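Local coordinates for uncharacterized protein DUF1470 (Jannaschia sp. CCS1, PDB 3H0N) that is of unproven function but binds zinc through a treble-clef finger and possibly acts as a transcription regulator, at residues A134-G138 and H139-R143; G35-I38 and E39-H42; E8-G11 and L12-S15. All coordinates share one frame; numbering follows the deposited sequence. Where two conformers were deposited one is given.

Interaction 1 of 3, residues A134-G138 and H139-R143; sequences AREIG and HQNVR
Asn141 N bonds to Glu136 O (3.0 Å) and Gln140 N to Ile137 O (3.0 Å), while Gln140 takes a positive phi of 67°: this is a Schellman motif closing helix 121-138, with Gln140 as the C-prime residue. Asn141 ND2 reaches Glu136 OE1 at 2.8 Å, with carboxylate and amide planes nearly coplanar (14°), and the chi2 bend of Glu136 (-52°) folds its carboxylate back to this amide. The chain of Gln140, bent at chi2, brings NE2 to Gly138 O (2.8 Å) from above the carbonyl plane; NE2 also makes a weak bond to Trp110 O of the second subunit. His139 lies alongside Arg135, whose CG stands over the ring face, 3.9 Å from the centroid, in a CH-pi contact; Arg135 O lies over the same face, toward its rim. Water 1, in the ring plane, joins His139 ND1 (2.7 Å) to Glu136 OE1. Replacing this histidine with an alanine would probably deprive the Arg135 methylenes of their ring face and water 1 of its nitrogen partner. Arg135 itself is held by Glu131 and the Glu8 carbonyl. Glu136 thus serves an amide, a water and Arg9, which is likely to stabilise the carboxylate as an anion.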
ATOM      1  N   ALA A 134       7.078   1.536   6.602  1.00  8.62           N
ATOM      2  CA  ALA A 134       5.901   1.101   7.371  1.00  9.16           C
ATOM      3  C   ALA A 134       5.209  -0.098   6.719  1.00  8.46           C
ATOM      4  O   ALA A 134       4.744  -1.018   7.401  1.00  9.98           O
ATOM      5  CB  ALA A 134       4.907   2.260   7.611  1.00 10.09           C
ATOM      6  N   ARG A 135       5.093  -0.047   5.403  1.00  9.31           N
ATOM      7  CA  ARG A 135       4.423  -1.117   4.675  1.00  9.69           C
ATOM      8  C   ARG A 135       5.111  -2.445   4.856  1.00  9.29           C
ATOM      9  O   ARG A 135       4.502  -3.497   4.994  1.00  9.84           O
ATOM     10  CB  ARG A 135       4.278  -0.738   3.210  1.00  9.40           C
ATOM     11  CG  ARG A 135       3.323  -1.652   2.485  1.00 12.04           C
ATOM     12  CD  ARG A 135       3.389  -1.536   1.002  1.00 13.96           C
ATOM     13  NE  ARG A 135       3.588  -0.199   0.502  1.00 12.16           N
ATOM     14  CZ  ARG A 135       4.195   0.054  -0.654  1.00 12.01           C
ATOM     15  NH1 ARG A 135       4.556  -0.918  -1.449  1.00 12.77           N
ATOM     16  NH2 ARG A 135       4.415   1.299  -1.016  1.00 12.58           N
ATOM     17  N   GLU A 136       6.447  -2.422   4.844  1.00 10.34           N
ATOM     18  CA  GLU A 136       7.183  -3.665   5.036  1.00  9.71           C
ATOM     19  C   GLU A 136       7.052  -4.235   6.454  1.00  8.73           C
ATOM     20  O   GLU A 136       7.067  -5.448   6.632  1.00 10.48           O
ATOM     21  CB  GLU A 136       8.664  -3.493   4.683  1.00 10.06           C
ATOM     22  CG  GLU A 136       8.947  -3.121   3.223  1.00 11.46           C
ATOM     23  CD  GLU A 136       8.308  -4.008   2.197  1.00 12.61           C
ATOM     24  OE1 GLU A 136       8.048  -5.197   2.503  1.00 13.06           O
ATOM     25  OE2 GLU A 136       8.043  -3.490   1.075  1.00 14.31           O
ATOM     26  N   ILE A 137       6.890  -3.363   7.455  1.00  9.54           N
ATOM     27  CA  ILE A 137       6.591  -3.810   8.805  1.00  9.79           C
ATOM     28  C   ILE A 137       5.202  -4.491   8.793  1.00  9.05           C
ATOM     29  O   ILE A 137       5.023  -5.583   9.305  1.00  9.37           O
ATOM     30  CB  ILE A 137       6.615  -2.637   9.803  1.00 10.23           C
ATOM     31  CG1 ILE A 137       8.024  -2.001   9.898  1.00 10.77           C
ATOM     32  CG2 ILE A 137       6.072  -3.050  11.177  1.00  9.98           C
ATOM     33  CD1 ILE A 137       8.043  -0.663  10.664  1.00 10.59           C
ATOM     34  N   GLY A 138       4.218  -3.854   8.154  1.00  9.70           N
ATOM     35  CA  GLY A 138       2.896  -4.458   8.050  1.00 11.13           C
ATOM     36  C   GLY A 138       2.890  -5.761   7.324  1.00 10.39           C
ATOM     37  O   GLY A 138       2.092  -6.673   7.642  1.00 10.97           O
ATOM     38  N   HIS A 139       3.777  -5.901   6.349  1.00  9.31           N
ATOM     39  CA  HIS A 139       3.876  -7.141   5.566  1.00  8.73           C
ATOM     40  C   HIS A 139       4.729  -8.214   6.216  1.00  9.72           C
ATOM     41  O   HIS A 139       5.030  -9.242   5.601  1.00 11.45           O
ATOM     42  CB  HIS A 139       4.367  -6.852   4.129  1.00 10.94           C
ATOM     43  CG  HIS A 139       3.359  -6.108   3.288  1.00 12.52           C
ATOM     44  ND1 HIS A 139       3.631  -5.637   2.021  1.00 16.14           N
ATOM     45  CD2 HIS A 139       2.083  -5.744   3.563  1.00 15.85           C
ATOM     46  CE1 HIS A 139       2.543  -5.049   1.539  1.00 13.56           C
ATOM     47  NE2 HIS A 139       1.597  -5.085   2.456  1.00 17.74           N
ATOM     48  N   GLN A 140       5.119  -7.997   7.477  1.00  9.92           N
ATOM     49  CA  GLN A 140       5.791  -8.992   8.294  1.00 10.10           C
ATOM     50  C   GLN A 140       7.192  -9.305   7.761  1.00  8.71           C
ATOM     51  O   GLN A 140       7.685 -10.438   7.877  1.00 10.61           O
ATOM     52  CB  GLN A 140       4.954 -10.272   8.409  1.00  9.22           C
ATOM     53  CG  GLN A 140       3.458 -10.026   8.754  1.00  8.95           C
ATOM     54  CD  GLN A 140       3.308  -9.321  10.059  1.00 10.91           C
ATOM     55  OE1 GLN A 140       3.702  -9.833  11.108  1.00 12.83           O
ATOM     56  NE2 GLN A 140       2.756  -8.088  10.019  1.00 10.96           N
ATOM     57  N   ASN A 141       7.844  -8.276   7.216  1.00 10.07           N
ATOM     58  CA  ASN A 141       9.179  -8.408   6.601  1.00  9.63           C
ATOM     59  C   ASN A 141      10.299  -7.786   7.433  1.00 10.06           C
ATOM     60  O   ASN A 141      11.389  -7.544   6.911  1.00 10.05           O
ATOM     61  CB  ASN A 141       9.172  -7.810   5.206  1.00  8.90           C
ATOM     62  CG  ASN A 141       8.367  -8.599   4.234  1.00  9.59           C
ATOM     63  OD1 ASN A 141       8.190  -9.821   4.382  1.00 12.29           O
ATOM     64  ND2 ASN A 141       7.849  -7.906   3.226  1.00 10.21           N
ATOM     65  N   VAL A 142      10.077  -7.558   8.730  1.00  8.84           N
ATOM     66  CA  VAL A 142      11.087  -6.880   9.554  1.00  8.62           C
ATOM     67  C   VAL A 142      12.422  -7.626   9.532  1.00  8.77           C
ATOM     68  O   VAL A 142      13.481  -6.988   9.482  1.00  9.20           O
ATOM     69  CB  VAL A 142      10.582  -6.724  10.995  1.00  8.23           C
ATOM     70  CG1 VAL A 142      11.662  -6.203  11.920  1.00 10.07           C
ATOM     71  CG2 VAL A 142       9.360  -5.786  11.020  1.00 10.95           C
ATOM     72  N   ARG A 143      12.391  -8.954   9.565  1.00  8.85           N
ATOM     73  CA  ARG A 143      13.630  -9.744   9.649  1.00  8.15           C
ATOM     74  C   ARG A 143      14.486  -9.635   8.385  1.00  9.41           C
ATOM     75  O   ARG A 143      15.643 -10.004   8.421  1.00 10.48           O
ATOM     76  CB  ARG A 143      13.379 -11.210   9.979  1.00  8.58           C
ATOM     77  CG  ARG A 143      12.848 -11.389  11.402  1.00  8.82           C
ATOM     78  CD  ARG A 143      12.684 -12.848  11.699  1.00 12.12           C
ATOM     79  NE  ARG A 143      12.040 -13.098  13.005  1.00 13.54           N
ATOM     80  CZ  ARG A 143      12.704 -13.272  14.142  1.00 14.59           C
ATOM     81  NH1 ARG A 143      14.019 -13.204  14.177  1.00 13.06           N
ATOM     82  NH2 ARG A 143      12.035 -13.514  15.267  1.00 18.28           N
TER
HETATM   83  O   HOH W   1       5.989  -6.140   0.917  1.00 18.30           O

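Interaction 2 of 3, residues G35-I38 and E39-H42; sequences GCVI and EDLH
Asp40 turns its carboxylate back toward Val37 because CG stands opposite its own carbonyl carbon, beside the backbone N (chi1 -64°); Cys36 holds SG between its backbone N and carbonyl carbon (chi1 77°), where the sulfur packs on Leu41 CD2 at 3.9 Å. Asp40 OD2 accepts the Val37 N-H at 3.0 Å, approached on its anti side and 34° out of the carboxylate plane. The same oxygen touches Cys36 CB (3.3 Å) and Val37 CG2. Val37 is the N-cap residue of helix 38-44, and Asp40, three positions on, returns a side-chain acceptor to its N-H, the reciprocal half of a capping box. Val37 has no side-chain acceptor for the other half; its carbonyl takes weak backbone bonds from Asp40 N (2.9 Å) and Leu41 N (3.4 Å). Val37 CG2 also lies against Glu39 OE1, the Glu39 chain being bent at chi2. One turn on, His42 N bonds to Ile38 O at 3.0 Å, and this oxygen lies in the plane of the His42 imidazole, at its edge, 3.2 Å from CD2. The side chains of Cys36 and Leu41 both rest on Val60 of helix 58-78.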
ATOM      1  N   GLY A  35      27.102  12.263   4.647  1.00  8.60           N
ATOM      2  CA  GLY A  35      26.587  13.517   4.119  1.00  8.07           C
ATOM      3  C   GLY A  35      26.167  13.271   2.703  1.00  9.73           C
ATOM      4  O   GLY A  35      26.193  12.147   2.214  1.00  9.31           O
ATOM      5  N   CYS A  36      25.746  14.341   2.026  1.00 10.34           N
ATOM      6  CA  CYS A  36      25.508  14.283   0.605  1.00 11.33           C
ATOM      7  C   CYS A  36      25.638  15.631  -0.051  1.00 10.52           C
ATOM      8  O   CYS A  36      25.726  16.663   0.603  1.00 12.11           O
ATOM      9  CB  CYS A  36      24.203  13.614   0.221  1.00 16.45           C
ATOM     10  SG  CYS A  36      22.720  14.526   0.397  1.00 19.14           S
ATOM     11  N   VAL A  37      25.696  15.573  -1.366  1.00 11.93           N
ATOM     12  CA  VAL A  37      25.698  16.755  -2.214  1.00 10.71           C
ATOM     13  C   VAL A  37      24.539  16.636  -3.205  1.00 11.46           C
ATOM     14  O   VAL A  37      23.889  15.573  -3.380  1.00 10.17           O
ATOM     15  CB  VAL A  37      27.059  16.891  -2.975  1.00 11.67           C
ATOM     16  CG1 VAL A  37      28.197  17.201  -2.012  1.00 16.35           C
ATOM     17  CG2 VAL A  37      27.381  15.618  -3.795  1.00 11.45           C
ATOM     18  N   ILE A  38      24.231  17.738  -3.869  1.00 10.68           N
ATOM     19  CA  ILE A  38      23.060  17.740  -4.744  0.50 11.14           C
ATOM     20  C   ILE A  38      23.158  16.685  -5.849  1.00 10.30           C
ATOM     21  O   ILE A  38      22.130  16.103  -6.261  1.00 10.73           O
ATOM     22  CB  ILE A  38      22.729  19.136  -5.339  0.50 11.62           C
ATOM     23  CG1 ILE A  38      21.222  19.226  -5.608  0.50  7.80           C
ATOM     24  CG2 ILE A  38      23.535  19.393  -6.600  0.50  9.81           C
ATOM     25  CD1 ILE A  38      20.784  20.379  -6.509  0.50  8.44           C
ATOM     26  N   GLU A  39      24.367  16.379  -6.322  1.00 11.81           N
ATOM     27  CA  GLU A  39      24.515  15.318  -7.333  1.00 13.26           C
ATOM     28  C   GLU A  39      24.006  13.941  -6.855  1.00 10.75           C
ATOM     29  O   GLU A  39      23.445  13.160  -7.640  1.00 10.28           O
ATOM     30  CB  GLU A  39      25.987  15.191  -7.761  1.00 12.92           C
ATOM     31  CG  GLU A  39      26.501  16.360  -8.595  1.00 17.08           C
ATOM     32  CD  GLU A  39      26.979  17.569  -7.785  1.00 24.27           C
ATOM     33  OE1 GLU A  39      26.940  17.568  -6.538  1.00 14.86           O
ATOM     34  OE2 GLU A  39      27.406  18.556  -8.429  1.00 33.01           O
ATOM     35  N   ASP A  40      24.184  13.653  -5.561  1.00 10.30           N
ATOM     36  CA  ASP A  40      23.702  12.427  -4.959  1.00  9.71           C
ATOM     37  C   ASP A  40      22.185  12.399  -5.012  1.00 11.78           C
ATOM     38  O   ASP A  40      21.577  11.351  -5.257  1.00 12.24           O
ATOM     39  CB  ASP A  40      24.108  12.297  -3.485  1.00 10.81           C
ATOM     40  CG  ASP A  40      25.612  12.203  -3.268  1.00 12.46           C
ATOM     41  OD1 ASP A  40      26.290  11.520  -4.055  1.00 15.62           O
ATOM     42  OD2 ASP A  40      26.103  12.798  -2.304  1.00 15.12           O
ATOM     43  N   LEU A  41      21.567  13.561  -4.805  1.00 10.45           N
ATOM     44  CA  LEU A  41      20.111  13.634  -4.864  1.00 10.45           C
ATOM     45  C   LEU A  41      19.563  13.495  -6.286  1.00  9.42           C
ATOM     46  O   LEU A  41      18.520  12.840  -6.499  1.00  9.88           O
ATOM     47  CB  LEU A  41      19.622  14.918  -4.208  1.00 10.11           C
ATOM     48  CG  LEU A  41      20.074  15.104  -2.745  1.00 10.50           C
ATOM     49  CD1 LEU A  41      19.486  16.434  -2.227  1.00 15.54           C
ATOM     50  CD2 LEU A  41      19.648  13.913  -1.892  1.00 11.78           C
ATOM     51  N   HIS A  42      20.252  14.061  -7.280  1.00  9.60           N
ATOM     52  CA  HIS A  42      19.823  13.852  -8.655  1.00 10.23           C
ATOM     53  C   HIS A  42      19.784  12.361  -9.036  1.00 11.30           C
ATOM     54  O   HIS A  42      18.853  11.897  -9.702  1.00 14.65           O
ATOM     55  CB  HIS A  42      20.705  14.633  -9.623  1.00  9.55           C
ATOM     56  CG  HIS A  42      20.334  16.083  -9.723  1.00 11.49           C
ATOM     57  ND1 HIS A  42      19.519  16.564 -10.722  1.00 20.70           N
ATOM     58  CD2 HIS A  42      20.645  17.146  -8.946  1.00 22.64           C
ATOM     59  CE1 HIS A  42      19.359  17.867 -10.566  1.00 24.01           C
ATOM     60  NE2 HIS A  42      20.017  18.244  -9.484  1.00 12.82           N
TER

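Interaction 3 of 3, residues E8-G11 and L12-S15; sequences ERTG and LRVS
Thr10 and Arg13 cross at a slant, the guanidinium lying with one face against Thr10 CA, which is 3.8 Å from CZ. The aliphatic chain of Arg13 runs out extended through chi1 and chi2, then bends at chi3 (61°), and this turn brings the planar group back over the first turn of the helix. From there NH2 makes a weak bond to Thr10 OG1, 3.2 Å long and bent to 130°. Each group has firmer partners: Thr10 OG1 bonds to the Tyr7 carbonyl, whereas Arg13 NH1 serves the carbonyls of Leu4 and Ser6 and NH2 forms a salt bridge with Asp47. The guanidinium therefore ties the N-terminal lead-in to the helix as well as to the loop holding Asp47.

Thr10 and Val14 lie side by side and point the same way, their CG2 methyls 4.1 Å apart. Arg9 occupies the N-cap position of helix 10-22, and the helical pattern starts with Arg13 N to Arg9 O (2.9 Å) and Val14 N to Thr10 O (2.8 Å). A further N-H of this first turn, that of Leu12, is met by water 2 at 2.9 Å; the same water gives a weak bond to Glu8 O.

Ser15 grips Gly11 O twice. With OG opposite its carbonyl carbon and beside its own N (chi1 -71°), the hydroxyl donates at 2.7 Å while Ser15 N donates to the same oxygen at 3.0 Å, the two donors arriving from opposite faces of the carbonyl plane. The buried hydroxyl of Ser15 is thus satisfied within its own helix. Against helix 121-138, Ser15 touches Cys129, Thr10 touches Trp125, and Leu12 packs on Leu133 and Glu136.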
ATOM      1  N   GLU A   8       6.272   0.429  -7.018  1.00 12.39           N
ATOM      2  CA  GLU A   8       5.625   0.074  -5.766  1.00 12.85           C
ATOM      3  C   GLU A   8       6.569   0.006  -4.573  1.00 12.29           C
ATOM      4  O   GLU A   8       6.128   0.172  -3.433  1.00 13.69           O
ATOM      5  CB  GLU A   8       4.898  -1.289  -5.917  1.00 13.70           C
ATOM      6  CG  GLU A   8       3.661  -1.202  -6.774  1.00 18.07           C
ATOM      7  CD  GLU A   8       3.923  -1.155  -8.289  1.00 21.32           C
ATOM      8  OE1 GLU A   8       5.048  -1.449  -8.781  1.00 18.97           O
ATOM      9  OE2 GLU A   8       2.941  -0.859  -9.019  1.00 23.49           O
ATOM     10  N   ARG A   9       7.854  -0.218  -4.827  1.00 12.20           N
ATOM     11  CA  ARG A   9       8.863  -0.265  -3.763  1.00 10.90           C
ATOM     12  C   ARG A   9       9.753   0.975  -3.760  1.00 11.45           C
ATOM     13  O   ARG A   9      10.845   0.954  -3.165  1.00 10.73           O
ATOM     14  CB  ARG A   9       9.730  -1.488  -3.856  1.00 12.83           C
ATOM     15  CG  ARG A   9       8.998  -2.749  -3.946  1.00 21.29           C
ATOM     16  CD  ARG A   9       8.148  -3.002  -2.769  1.00 19.85           C
ATOM     17  NE  ARG A   9       7.355  -4.194  -3.091  1.00 23.06           N
ATOM     18  CZ  ARG A   9       6.485  -4.796  -2.282  1.00 32.24           C
ATOM     19  NH1 ARG A   9       6.283  -4.359  -1.041  1.00 30.94           N
ATOM     20  NH2 ARG A   9       5.836  -5.873  -2.726  1.00 26.55           N
ATOM     21  N   THR A  10       9.311   2.069  -4.358  1.00 10.67           N
ATOM     22  CA  THR A  10      10.073   3.318  -4.358  1.00 10.68           C
ATOM     23  C   THR A  10      10.492   3.775  -2.959  1.00 10.95           C
ATOM     24  O   THR A  10      11.660   4.154  -2.736  1.00 10.27           O
ATOM     25  CB  THR A  10       9.269   4.427  -5.063  1.00 10.77           C
ATOM     26  OG1 THR A  10       9.076   4.066  -6.445  1.00 12.13           O
ATOM     27  CG2 THR A  10      10.022   5.753  -4.995  1.00 12.63           C
ATOM     28  N   GLY A  11       9.567   3.811  -2.009  1.00 10.87           N
ATOM     29  CA  GLY A  11       9.894   4.310  -0.690  1.00 11.16           C
ATOM     30  C   GLY A  11      10.937   3.461  -0.010  1.00 11.09           C
ATOM     31  O   GLY A  11      11.864   3.979   0.606  1.00 10.95           O
ATOM     32  N   LEU A  12      10.779   2.157  -0.129  1.00 10.19           N
ATOM     33  CA  LEU A  12      11.780   1.241   0.439  1.00 10.64           C
ATOM     34  C   LEU A  12      13.135   1.434  -0.203  1.00 11.52           C
ATOM     35  O   LEU A  12      14.190   1.553   0.484  1.00 11.79           O
ATOM     36  CB  LEU A  12      11.316  -0.231   0.289  1.00 12.14           C
ATOM     37  CG  LEU A  12      12.284  -1.332   0.731  1.00 10.60           C
ATOM     38  CD1 LEU A  12      12.572  -1.210   2.241  1.00 12.16           C
ATOM     39  CD2 LEU A  12      11.703  -2.703   0.384  1.00 10.87           C
ATOM     40  N   ARG A  13      13.160   1.487  -1.532  1.00 10.69           N
ATOM     41  CA  ARG A  13      14.407   1.592  -2.273  1.00 10.32           C
ATOM     42  C   ARG A  13      15.121   2.903  -1.994  1.00 11.33           C
ATOM     43  O   ARG A  13      16.329   2.917  -1.732  1.00 11.84           O
ATOM     44  CB  ARG A  13      14.111   1.497  -3.769  1.00 11.11           C
ATOM     45  CG  ARG A  13      15.309   1.659  -4.673  1.00 13.58           C
ATOM     46  CD  ARG A  13      14.972   1.515  -6.142  1.00 14.43           C
ATOM     47  NE  ARG A  13      14.026   2.479  -6.694  1.00 16.11           N
ATOM     48  CZ  ARG A  13      12.697   2.282  -6.907  1.00 11.93           C
ATOM     49  NH1 ARG A  13      12.043   1.189  -6.541  1.00 15.23           N
ATOM     50  NH2 ARG A  13      12.020   3.259  -7.492  1.00 19.18           N
ATOM     51  N   VAL A  14      14.393   4.005  -2.041  1.00 11.37           N
ATOM     52  CA  VAL A  14      14.994   5.302  -1.811  1.00 10.38           C
ATOM     53  C   VAL A  14      15.471   5.388  -0.355  1.00 11.83           C
ATOM     54  O   VAL A  14      16.527   5.946  -0.077  1.00 10.69           O
ATOM     55  CB  VAL A  14      14.021   6.426  -2.173  1.00 10.07           C
ATOM     56  CG1 VAL A  14      14.502   7.796  -1.687  1.00 10.26           C
ATOM     57  CG2 VAL A  14      13.806   6.494  -3.689  1.00 12.37           C
ATOM     58  N   SER A  15      14.718   4.817   0.584  1.00 11.10           N
ATOM     59  CA  SER A  15      15.132   4.842   2.002  1.00 10.48           C
ATOM     60  C   SER A  15      16.503   4.171   2.171  1.00 10.63           C
ATOM     61  O   SER A  15      17.406   4.732   2.788  1.00 10.45           O
ATOM     62  CB  SER A  15      14.142   4.070   2.884  1.00 12.21           C
ATOM     63  OG  SER A  15      12.907   4.747   3.024  1.00 11.04           O
TER
HETATM   64  O   HOH W   2       8.229   1.096  -0.859  1.00 10.98           O

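In the fold
From the N terminus, interaction 3 comes first and starts helix 10-22; interaction 2 then starts helix 38-44 after the loop from strand 30-32, and interaction 1 finishes helix 121-138 before strand 145-147. All three are local and in series, so none nests in or crosses another, and none closes a long loop. Interactions 1 and 3 nevertheless touch, their centres 13 Å apart: the salt bridge between Glu136 and Arg9, with a probable hydrogen bond from Arg135 NH1 to Glu8 O, fastens the end of helix 121-138 to the start of helix 10-22. Interaction 2 stands apart, its centre about 28 Å from that of interaction 1, on the opposite side of the chain's centre, against helices 10-22 and 58-78.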